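Long-range contact in cell wall binding protein cwp8 (Peptoclostridium difficile, PDB 5J6Q), which probably anchors itself to the bacterial cell wall through its three CWB2 modules as part of the S-layer: residues Asp414-Ala419 with Lys460-Glu465. Numbering follows the deposited sequence.
Sequences DTFKTA and KGKELE
The Phe416 ring meets the side chain of Lys462, and the two side chains cross at about a right angle. The ammonium end comes in obliquely, set off the ring plane near CZ, with NZ of Lys462 3.1 Å from CZ of Phe416. Further back, CD of Lys462 lies 3.5 Å from CE1 of Phe416. The chain of Lys462 is bent at chi2 (-130°) and again at chi4, which brings NZ round to the ring. Its hydrogen bond goes to the backbone O of Leu458, in the preceding helix 453-459. Phe416 also packs on Pro443.

The carboxylate of Glu463 receives NZ of Lys417 in a salt bridge, with NZ 3.1 Å from OE2 of Glu463. OE1 of Glu463 is almost as near, at 3.2 Å, because NZ lies over the flat face of the carboxylate, above CD, and not in its plane. Lys417 reaches across with a bent chain, whereas Glu463 is extended beyond CG.

The backbones pair in parallel. N of Glu463 makes a weak bond to O of Lys417. N of Ala419 then bonds to O of Glu463 at 3.2 Å, and N of Glu465 to O of Ala419 at 3.1 Å. CB of Ala419 touches CD2 of Leu464 tightly, and both residues pack on Leu459 of helix 453-459.

Strands 418-423 and 463-467 start here as the central pair of a four-stranded parallel sheet. Helix 453-459 leads into the second of them. The arrangement is characteristic of the alpha/beta, Toprim-like fold of a CWB2 module.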
ATOM      1  N   ASP A 414      38.052  -7.414  25.746  1.00 95.84           N
ATOM      2  CA  ASP A 414      39.399  -7.341  25.170  1.00 96.17           C
ATOM      3  C   ASP A 414      39.777  -8.545  24.302  1.00 98.55           C
ATOM      4  O   ASP A 414      40.864  -8.572  23.735  1.00 98.98           O
ATOM      5  CB  ASP A 414      40.425  -7.230  26.302  1.00100.77           C
ATOM      6  CG  ASP A 414      40.197  -8.261  27.389  1.00106.63           C
ATOM      7  OD1 ASP A 414      39.946  -7.856  28.541  1.00109.25           O
ATOM      8  OD2 ASP A 414      40.261  -9.479  27.081  1.00108.12           O
ATOM      9  N   THR A 415      38.901  -9.532  24.195  1.00 99.86           N
ATOM     10  CA  THR A 415      39.153 -10.738  23.414  1.00103.01           C
ATOM     11  C   THR A 415      39.063 -10.489  21.904  1.00101.62           C
ATOM     12  O   THR A 415      39.108 -11.445  21.120  1.00 97.96           O
ATOM     13  CB  THR A 415      38.128 -11.783  23.845  1.00106.07           C
ATOM     14  OG1 THR A 415      36.844 -11.145  23.895  1.00108.78           O
ATOM     15  CG2 THR A 415      38.452 -12.369  25.212  1.00108.16           C
ATOM     16  N   PHE A 416      38.961  -9.209  21.501  1.00 96.57           N
ATOM     17  CA  PHE A 416      38.804  -8.845  20.093  1.00 91.97           C
ATOM     18  C   PHE A 416      40.129  -8.772  19.375  1.00 87.67           C
ATOM     19  O   PHE A 416      41.107  -8.300  19.942  1.00 85.13           O
ATOM     20  CB  PHE A 416      38.086  -7.490  19.976  1.00 87.81           C
ATOM     21  CG  PHE A 416      38.844  -6.367  20.636  1.00 80.70           C
ATOM     22  CD1 PHE A 416      39.745  -5.601  19.917  1.00 78.56           C
ATOM     23  CD2 PHE A 416      38.654  -6.075  21.974  1.00 74.91           C
ATOM     24  CE1 PHE A 416      40.437  -4.565  20.525  1.00 78.72           C
ATOM     25  CE2 PHE A 416      39.345  -5.038  22.579  1.00 71.71           C
ATOM     26  CZ  PHE A 416      40.232  -4.290  21.852  1.00 78.95           C
ATOM     27  N   LYS A 417      40.159  -9.217  18.124  1.00 86.53           N
ATOM     28  CA  LYS A 417      41.405  -9.214  17.331  1.00 88.08           C
ATOM     29  C   LYS A 417      41.480  -8.064  16.321  1.00 86.51           C
ATOM     30  O   LYS A 417      42.475  -7.915  15.609  1.00 83.04           O
ATOM     31  CB  LYS A 417      41.534 -10.547  16.571  1.00 89.89           C
ATOM     32  CG  LYS A 417      40.767 -10.567  15.249  1.00 89.76           C
ATOM     33  CD  LYS A 417      41.562 -11.213  14.123  1.00 94.85           C
ATOM     34  CE  LYS A 417      42.936 -10.601  13.975  1.00102.55           C
ATOM     35  NZ  LYS A 417      43.095  -9.897  12.676  1.00109.18           N
ATOM     36  N   THR A 418      40.429  -7.258  16.247  1.00 84.16           N
ATOM     37  CA  THR A 418      40.394  -6.155  15.305  1.00 78.47           C
ATOM     38  C   THR A 418      39.960  -4.859  15.962  1.00 72.78           C
ATOM     39  O   THR A 418      39.203  -4.840  16.951  1.00 68.61           O
ATOM     40  CB  THR A 418      39.453  -6.517  14.133  1.00 82.74           C
ATOM     41  OG1 THR A 418      38.951  -5.322  13.554  1.00 87.39           O
ATOM     42  CG2 THR A 418      38.257  -7.345  14.577  1.00 85.70           C
ATOM     43  N   ALA A 419      40.479  -3.761  15.418  1.00 65.34           N
ATOM     44  CA  ALA A 419      40.114  -2.447  15.887  1.00 60.58           C
ATOM     45  C   ALA A 419      40.210  -1.465  14.706  1.00 57.02           C
ATOM     46  O   ALA A 419      41.005  -1.669  13.784  1.00 55.09           O
ATOM     47  CB  ALA A 419      40.998  -2.025  17.023  1.00 61.09           C
ATOM     48  N   LYS A 460      47.811  -2.002  21.064  1.00129.86           N
ATOM     49  CA  LYS A 460      49.136  -2.607  20.984  1.00131.95           C
ATOM     50  C   LYS A 460      49.055  -4.132  21.002  1.00132.40           C
ATOM     51  O   LYS A 460      48.842  -4.729  22.057  1.00133.32           O
ATOM     52  CB  LYS A 460      50.013  -2.121  22.151  1.00133.70           C
ATOM     53  CG  LYS A 460      51.430  -2.681  22.096  1.00136.81           C
ATOM     54  CD  LYS A 460      52.242  -2.258  23.309  1.00140.51           C
ATOM     55  CE  LYS A 460      53.586  -2.943  23.325  1.00144.73           C
ATOM     56  NZ  LYS A 460      54.261  -2.792  24.643  1.00149.23           N
ATOM     57  N   GLY A 461      49.215  -4.759  19.835  1.00131.22           N
ATOM     58  CA  GLY A 461      49.186  -6.213  19.760  1.00129.60           C
ATOM     59  C   GLY A 461      48.072  -6.713  18.869  1.00127.76           C
ATOM     60  O   GLY A 461      48.108  -7.840  18.381  1.00127.15           O
ATOM     61  N   LYS A 462      47.071  -5.868  18.649  1.00126.38           N
ATOM     62  CA  LYS A 462      45.934  -6.246  17.814  1.00122.15           C
ATOM     63  C   LYS A 462      46.096  -5.713  16.388  1.00118.16           C
ATOM     64  O   LYS A 462      46.877  -4.792  16.155  1.00115.53           O
ATOM     65  CB  LYS A 462      44.619  -5.711  18.424  1.00122.05           C
ATOM     66  CG  LYS A 462      44.737  -5.315  19.898  1.00125.28           C
ATOM     67  CD  LYS A 462      43.623  -5.933  20.736  1.00129.38           C
ATOM     68  CE  LYS A 462      43.984  -5.981  22.204  1.00134.44           C
ATOM     69  NZ  LYS A 462      42.919  -5.372  23.052  1.00140.71           N
ATOM     70  N   GLU A 463      45.373  -6.307  15.432  1.00112.28           N
ATOM     71  CA  GLU A 463      45.404  -5.871  14.034  1.00109.01           C
ATOM     72  C   GLU A 463      44.442  -4.684  13.833  1.00102.37           C
ATOM     73  O   GLU A 463      43.263  -4.769  14.177  1.00 98.12           O
ATOM     74  CB  GLU A 463      45.027  -7.032  13.110  1.00112.10           C
ATOM     75  CG  GLU A 463      46.002  -8.189  13.225  1.00122.41           C
ATOM     76  CD  GLU A 463      45.877  -9.168  12.077  1.00132.46           C
ATOM     77  OE1 GLU A 463      45.511  -8.744  10.961  1.00138.92           O
ATOM     78  OE2 GLU A 463      46.140 -10.363  12.298  1.00138.48           O
ATOM     79  N   LEU A 464      44.956  -3.595  13.254  1.00 91.27           N
ATOM     80  CA  LEU A 464      44.238  -2.357  13.070  1.00 80.14           C
ATOM     81  C   LEU A 464      43.952  -1.990  11.602  1.00 74.15           C
ATOM     82  O   LEU A 464      44.652  -2.405  10.681  1.00 71.52           O
ATOM     83  CB  LEU A 464      45.084  -1.242  13.751  1.00 75.88           C
ATOM     84  CG  LEU A 464      45.456  -1.554  15.209  1.00 79.68           C
ATOM     85  CD1 LEU A 464      46.685  -0.753  15.694  1.00 75.45           C
ATOM     86  CD2 LEU A 464      44.249  -1.255  16.072  1.00 76.16           C
ATOM     87  N   GLU A 465      42.900  -1.205  11.393  1.00 67.99           N
ATOM     88  CA  GLU A 465      42.516  -0.747  10.052  1.00 59.47           C
ATOM     89  C   GLU A 465      42.113   0.711  10.189  1.00 51.05           C
ATOM     90  O   GLU A 465      41.461   1.079  11.167  1.00 47.41           O
ATOM     91  CB  GLU A 465      41.369  -1.604   9.479  1.00 54.72           C
ATOM     92  CG  GLU A 465      40.914  -1.176   8.091  1.00 65.42           C
ATOM     93  CD  GLU A 465      41.350  -2.139   6.975  1.00 81.89           C
ATOM     94  OE1 GLU A 465      42.013  -1.670   6.040  1.00 89.45           O
ATOM     95  OE2 GLU A 465      41.030  -3.344   7.018  1.00 84.53           O
TER